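Local structure of beta-porphyranase A (4AW7) at residues 499-513 with 573-587. The protein hydrolyses the red-algal sulfated polysaccharide porphyran at linkages between beta-D-galactopyranose and alpha-L-galactopyranose-6-sulfate, releasing mostly disaccharides. Residues are numbered along the deposited sequence; the frame is centred on the assembly and turned at random.
Sequences ESGSGRASLRMSIGR and DGGGHVSSMILQVEK
The guanidinium of Arg513, at one end of an antiparallel strand pair, meets the 573-575 turn by its edge: Gly575 O lies in its plane and takes bonds from both NE and NH2 (2.9 Å each), while Asp573 OD1 sits 2.8 Å from NH1. The guanidinium of Arg504 instead has Glu586 CB lying over one face, and in the conformer described here its NE reaches Glu586 OE1 from above the carboxylate plane, the two planes being 85° apart; Asp374 takes Arg504 NH2 and Arg30 meets Glu586 OE2. Between these ends, strands 503-513 and 577-587 form a ladder inside a five-stranded sheet of the C-terminal beta domain, 577-587 as its middle strand and 503-513 between it and strand 546-555. A classic beta bulge interrupts it where Ser579 and Ser580 both face Ser510, whose O accepts from Ser579 N at 2.8 Å. One face is apolar: Met581, bent at chi2 (-79°) and again at chi3, lays CE against Leu507 CD1 at 3.8 Å, and strand 491-498 packs over Met581 and Leu583. On the other face Arg508 suits its place because Asp252 and Glu248 of helix 245-262 pair with its guanidinium. Replacing Arg513 by an alanine would probably leave Gly575 O without its paired donors and Asp573 without its cationic mate, freeing the turn to move. Small serines suit the bulge, where one water bridges Ser510 OG and Ser580 OG at 2.8 Å from each.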
loop_
_atom_site.group_PDB
_atom_site.type_symbol
_atom_site.label_atom_id
_atom_site.label_comp_id
_atom_site.label_asym_id
_atom_site.label_seq_id
_atom_site.Cartn_x
_atom_site.Cartn_y
_atom_site.Cartn_z
ATOM N N GLU A 499 -6.656 -11.314 22.863
ATOM C CA GLU A 499 -5.749 -11.280 24.011
ATOM C C GLU A 499 -5.666 -9.909 24.552
ATOM O O GLU A 499 -5.000 -9.034 23.990
ATOM C CB GLU A 499 -4.337 -11.696 23.666
ATOM C CG GLU A 499 -4.163 -13.133 23.548
ATOM C CD GLU A 499 -2.708 -13.532 23.721
ATOM O OE1 GLU A 499 -1.984 -12.969 24.583
ATOM O OE2 GLU A 499 -2.318 -14.448 22.986
ATOM N N SER A 500 -6.362 -9.658 25.647
ATOM C CA SER A 500 -6.312 -8.365 26.302
ATOM C C SER A 500 -5.115 -8.297 27.234
ATOM O O SER A 500 -4.414 -9.268 27.420
ATOM C CB SER A 500 -7.620 -8.001 26.944
ATOM O OG SER A 500 -7.556 -6.681 27.432
ATOM N N GLY A 501 -4.870 -7.125 27.799
ATOM C CA GLY A 501 -3.740 -6.944 28.695
ATOM C C GLY A 501 -3.526 -5.489 28.952
ATOM O O GLY A 501 -4.482 -4.690 29.049
ATOM N N SER A 502 -2.254 -5.116 29.099
ATOM C CA SER A 502 -1.890 -3.729 29.292
ATOM C C SER A 502 -1.282 -3.192 28.007
ATOM O O SER A 502 -0.667 -3.962 27.264
ATOM C CB SER A 502 -0.904 -3.606 30.420
ATOM O OG SER A 502 -1.502 -4.052 31.615
ATOM N N GLY A 503 -1.452 -1.895 27.769
ATOM C CA GLY A 503 -1.007 -1.283 26.518
ATOM C C GLY A 503 -2.034 -0.293 26.021
ATOM O O GLY A 503 -2.498 0.569 26.771
ATOM N N ARG A 504 -2.376 -0.419 24.743
ATOM C CA ARG A 504 -3.266 0.502 24.047
ATOM C C ARG A 504 -4.253 -0.288 23.186
ATOM O O ARG A 504 -4.035 -1.433 22.852
ATOM C CB ARG A 504 -2.498 1.448 23.165
ATOM C CG ARG A 504 -1.506 2.283 23.913
ATOM C CD ARG A 504 -0.795 3.281 23.014
ATOM N NE ARG A 504 -0.030 2.679 21.914
ATOM C CZ ARG A 504 1.244 2.286 21.979
ATOM N NH1 ARG A 504 1.924 2.366 23.103
ATOM N NH2 ARG A 504 1.829 1.790 20.920
ATOM N N ALA A 505 -5.366 0.351 22.852
ATOM C CA ALA A 505 -6.356 -0.238 21.961
ATOM C C ALA A 505 -7.064 0.844 21.201
ATOM O O ALA A 505 -7.150 2.000 21.638
ATOM C CB ALA A 505 -7.347 -1.077 22.772
ATOM N N SER A 506 -7.581 0.442 20.044
ATOM C CA SER A 506 -8.405 1.341 19.245
ATOM C C SER A 506 -9.360 0.546 18.366
ATOM O O SER A 506 -9.116 -0.614 18.043
ATOM C CB SER A 506 -7.580 2.247 18.382
ATOM O OG SER A 506 -6.844 1.484 17.481
ATOM N N LEU A 507 -10.447 1.217 17.989
ATOM C CA LEU A 507 -11.368 0.717 16.985
ATOM C C LEU A 507 -11.065 1.431 15.659
ATOM O O LEU A 507 -10.989 2.667 15.617
ATOM C CB LEU A 507 -12.804 1.042 17.414
ATOM C CG LEU A 507 -13.887 0.797 16.363
ATOM C CD1 LEU A 507 -14.079 -0.660 16.051
ATOM C CD2 LEU A 507 -15.171 1.481 16.839
ATOM N N ARG A 508 -10.889 0.646 14.588
ATOM C CA ARG A 508 -10.763 1.196 13.231
ATOM C C ARG A 508 -12.150 1.083 12.616
ATOM O O ARG A 508 -12.567 0.001 12.177
ATOM C CB ARG A 508 -9.773 0.373 12.462
ATOM C CG ARG A 508 -8.372 0.367 13.037
ATOM C CD ARG A 508 -7.435 -0.525 12.289
ATOM N NE ARG A 508 -7.220 -0.166 10.884
ATOM C CZ ARG A 508 -6.323 0.679 10.445
ATOM N NH1 ARG A 508 -5.497 1.294 11.247
ATOM N NH2 ARG A 508 -6.257 0.869 9.129
ATOM N N MET A 509 -12.879 2.205 12.612
ATOM C CA MET A 509 -14.267 2.243 12.167
ATOM C C MET A 509 -14.310 2.835 10.768
ATOM O O MET A 509 -14.043 4.037 10.620
ATOM C CB MET A 509 -15.062 3.118 13.140
ATOM C CG MET A 509 -16.473 3.393 12.730
ATOM S SD MET A 509 -17.424 4.458 13.807
ATOM C CE MET A 509 -16.569 6.007 13.561
ATOM N N SER A 510 -14.641 2.014 9.779
ATOM C CA SER A 510 -14.727 2.495 8.401
ATOM C C SER A 510 -16.177 2.665 8.001
ATOM O O SER A 510 -16.981 1.733 8.191
ATOM C CB SER A 510 -13.965 1.589 7.432
ATOM O OG SER A 510 -12.555 1.562 7.678
ATOM N N ILE A 511 -16.438 3.843 7.420
ATOM C CA ILE A 511 -17.795 4.204 7.005
ATOM C C ILE A 511 -17.754 4.802 5.612
ATOM O O ILE A 511 -16.814 5.493 5.227
ATOM C CB ILE A 511 -18.492 5.162 8.000
ATOM C CG1 ILE A 511 -17.719 6.456 8.154
ATOM C CG2 ILE A 511 -18.696 4.463 9.355
ATOM C CD1 ILE A 511 -18.438 7.535 9.037
ATOM N N GLY A 512 -18.818 4.523 4.852
ATOM C CA GLY A 512 -19.109 5.195 3.580
ATOM C C GLY A 512 -20.481 5.826 3.743
ATOM O O GLY A 512 -21.478 5.120 3.894
ATOM N N ARG A 513 -20.521 7.156 3.716
ATOM C CA ARG A 513 -21.794 7.872 3.910
ATOM C C ARG A 513 -21.736 9.154 3.094
ATOM O O ARG A 513 -20.672 9.693 2.823
ATOM C CB ARG A 513 -22.010 8.264 5.389
ATOM C CG ARG A 513 -21.794 7.166 6.429
ATOM C CD ARG A 513 -22.328 7.560 7.748
ATOM N NE ARG A 513 -23.796 7.427 7.754
ATOM C CZ ARG A 513 -24.625 7.950 8.666
ATOM N NH1 ARG A 513 -24.176 8.764 9.590
ATOM N NH2 ARG A 513 -25.928 7.716 8.564
ATOM N N ASP A 573 -28.558 9.484 12.385
ATOM C CA ASP A 573 -29.149 9.643 11.058
ATOM C C ASP A 573 -29.009 8.382 10.231
ATOM O O ASP A 573 -28.207 7.499 10.548
ATOM C CB ASP A 573 -28.560 10.884 10.374
ATOM C CG ASP A 573 -27.033 10.860 10.256
ATOM O OD1 ASP A 573 -26.394 9.959 10.807
ATOM O OD2 ASP A 573 -26.465 11.814 9.659
ATOM N N GLY A 574 -29.772 8.298 9.156
ATOM C CA GLY A 574 -29.799 7.144 8.283
ATOM C C GLY A 574 -28.970 7.340 7.025
ATOM O O GLY A 574 -28.722 8.474 6.604
ATOM N N GLY A 575 -28.572 6.200 6.454
ATOM C CA GLY A 575 -27.914 6.188 5.149
ATOM C C GLY A 575 -26.456 5.811 5.269
ATOM O O GLY A 575 -25.823 5.982 6.302
ATOM N N GLY A 576 -25.960 5.275 4.175
ATOM C CA GLY A 576 -24.569 4.814 4.138
ATOM C C GLY A 576 -24.408 3.481 4.841
ATOM O O GLY A 576 -25.367 2.796 5.195
ATOM N N HIS A 577 -23.147 3.072 4.973
ATOM C CA HIS A 577 -22.800 1.790 5.548
ATOM C C HIS A 577 -21.610 1.915 6.460
ATOM O O HIS A 577 -20.725 2.753 6.249
ATOM C CB HIS A 577 -22.414 0.781 4.469
ATOM C CG HIS A 577 -23.542 0.304 3.616
ATOM N ND1 HIS A 577 -24.057 1.045 2.583
ATOM C CD2 HIS A 577 -24.166 -0.899 3.583
ATOM C CE1 HIS A 577 -25.042 0.354 2.014
ATOM N NE2 HIS A 577 -25.110 -0.839 2.585
ATOM N N VAL A 578 -21.597 1.022 7.438
ATOM C CA VAL A 578 -20.341 0.711 8.142
ATOM C C VAL A 578 -19.689 -0.393 7.302
ATOM O O VAL A 578 -20.190 -1.500 7.194
ATOM C CB VAL A 578 -20.580 0.220 9.569
ATOM C CG1 VAL A 578 -19.236 -0.104 10.226
ATOM C CG2 VAL A 578 -21.340 1.255 10.385
ATOM N N SER A 579 -18.554 -0.084 6.665
ATOM C CA SER A 579 -17.904 -1.058 5.769
ATOM C C SER A 579 -17.107 -2.119 6.524
ATOM O O SER A 579 -17.201 -3.289 6.212
ATOM C CB SER A 579 -17.048 -0.328 4.736
ATOM O OG SER A 579 -16.109 0.515 5.381
ATOM N N SER A 580 -16.362 -1.676 7.544
ATOM C CA SER A 580 -15.579 -2.633 8.346
ATOM C C SER A 580 -15.371 -2.062 9.739
ATOM O O SER A 580 -15.316 -0.840 9.954
ATOM C CB SER A 580 -14.234 -2.973 7.684
ATOM O OG SER A 580 -13.401 -1.840 7.498
ATOM N N MET A 581 -15.206 -3.008 10.670
ATOM C CA MET A 581 -14.912 -2.731 12.083
ATOM C C MET A 581 -13.810 -3.678 12.493
ATOM O O MET A 581 -13.970 -4.881 12.454
ATOM C CB MET A 581 -16.170 -2.946 12.936
ATOM C CG MET A 581 -17.294 -1.961 12.632
ATOM S SD MET A 581 -17.060 -0.356 13.391
ATOM C CE MET A 581 -17.706 -0.707 15.033
ATOM N N ILE A 582 -12.683 -3.084 12.898
ATOM C CA ILE A 582 -11.483 -3.854 13.249
ATOM C C ILE A 582 -10.975 -3.318 14.584
ATOM O O ILE A 582 -10.856 -2.107 14.761
ATOM C CB ILE A 582 -10.395 -3.699 12.162
ATOM C CG1 ILE A 582 -10.893 -4.282 10.837
ATOM C CG2 ILE A 582 -9.067 -4.380 12.586
ATOM C CD1 ILE A 582 -10.075 -3.902 9.613
ATOM N N LEU A 583 -10.672 -4.220 15.532
ATOM C CA LEU A 583 -10.058 -3.792 16.784
ATOM C C LEU A 583 -8.540 -3.952 16.680
ATOM O O LEU A 583 -8.049 -4.998 16.280
ATOM C CB LEU A 583 -10.567 -4.593 17.992
ATOM C CG LEU A 583 -11.984 -4.281 18.435
ATOM C CD1 LEU A 583 -12.424 -5.235 19.516
ATOM C CD2 LEU A 583 -12.071 -2.843 18.923
ATOM N N GLN A 584 -7.815 -2.911 17.069
ATOM C CA GLN A 584 -6.351 -2.957 17.131
ATOM C C GLN A 584 -5.961 -2.950 18.609
ATOM O O GLN A 584 -6.436 -2.104 19.359
ATOM C CB GLN A 584 -5.712 -1.779 16.421
ATOM C CG GLN A 584 -4.238 -1.718 16.766
ATOM C CD GLN A 584 -3.475 -0.701 15.988
ATOM O OE1 GLN A 584 -3.309 -0.864 14.788
ATOM N NE2 GLN A 584 -2.926 0.345 16.687
ATOM N N VAL A 585 -5.146 -3.906 18.990
ATOM C CA VAL A 585 -4.681 -4.039 20.378
ATOM C C VAL A 585 -3.147 -4.056 20.365
ATOM O O VAL A 585 -2.547 -4.828 19.629
ATOM C CB VAL A 585 -5.220 -5.305 21.041
ATOM C CG1 VAL A 585 -4.789 -5.372 22.491
ATOM C CG2 VAL A 585 -6.751 -5.388 20.940
ATOM N N GLU A 586 -2.555 -3.171 21.149
ATOM C CA GLU A 586 -1.123 -3.160 21.313
ATOM C C GLU A 586 -0.831 -3.534 22.759
ATOM O O GLU A 586 -1.049 -2.760 23.688
ATOM C CB GLU A 586 -0.623 -1.807 20.944
ATOM C CG GLU A 586 -0.824 -1.484 19.477
ATOM C CD GLU A 586 -0.313 -0.105 19.185
ATOM O OE1 GLU A 586 -0.928 0.874 19.652
ATOM O OE2 GLU A 586 0.754 0.010 18.566
ATOM N N LYS A 587 -0.378 -4.777 22.939
ATOM C CA LYS A 587 -0.317 -5.388 24.258
ATOM C C LYS A 587 1.128 -5.638 24.674
ATOM O O LYS A 587 1.899 -6.259 23.926
ATOM C CB LYS A 587 -1.030 -6.753 24.170
ATOM C CG LYS A 587 -0.964 -7.479 25.454
ATOM C CD LYS A 587 -1.752 -8.812 25.379
ATOM C CE LYS A 587 -1.318 -9.671 26.523
ATOM N NZ LYS A 587 -2.103 -10.915 26.589
HETATM O O HOH W 1 -4.037 1.063 19.379
HETATM O O HOH W 2 -11.958 -0.551 9.456
HETATM O O HOH W 3 -5.090 1.122 14.007
#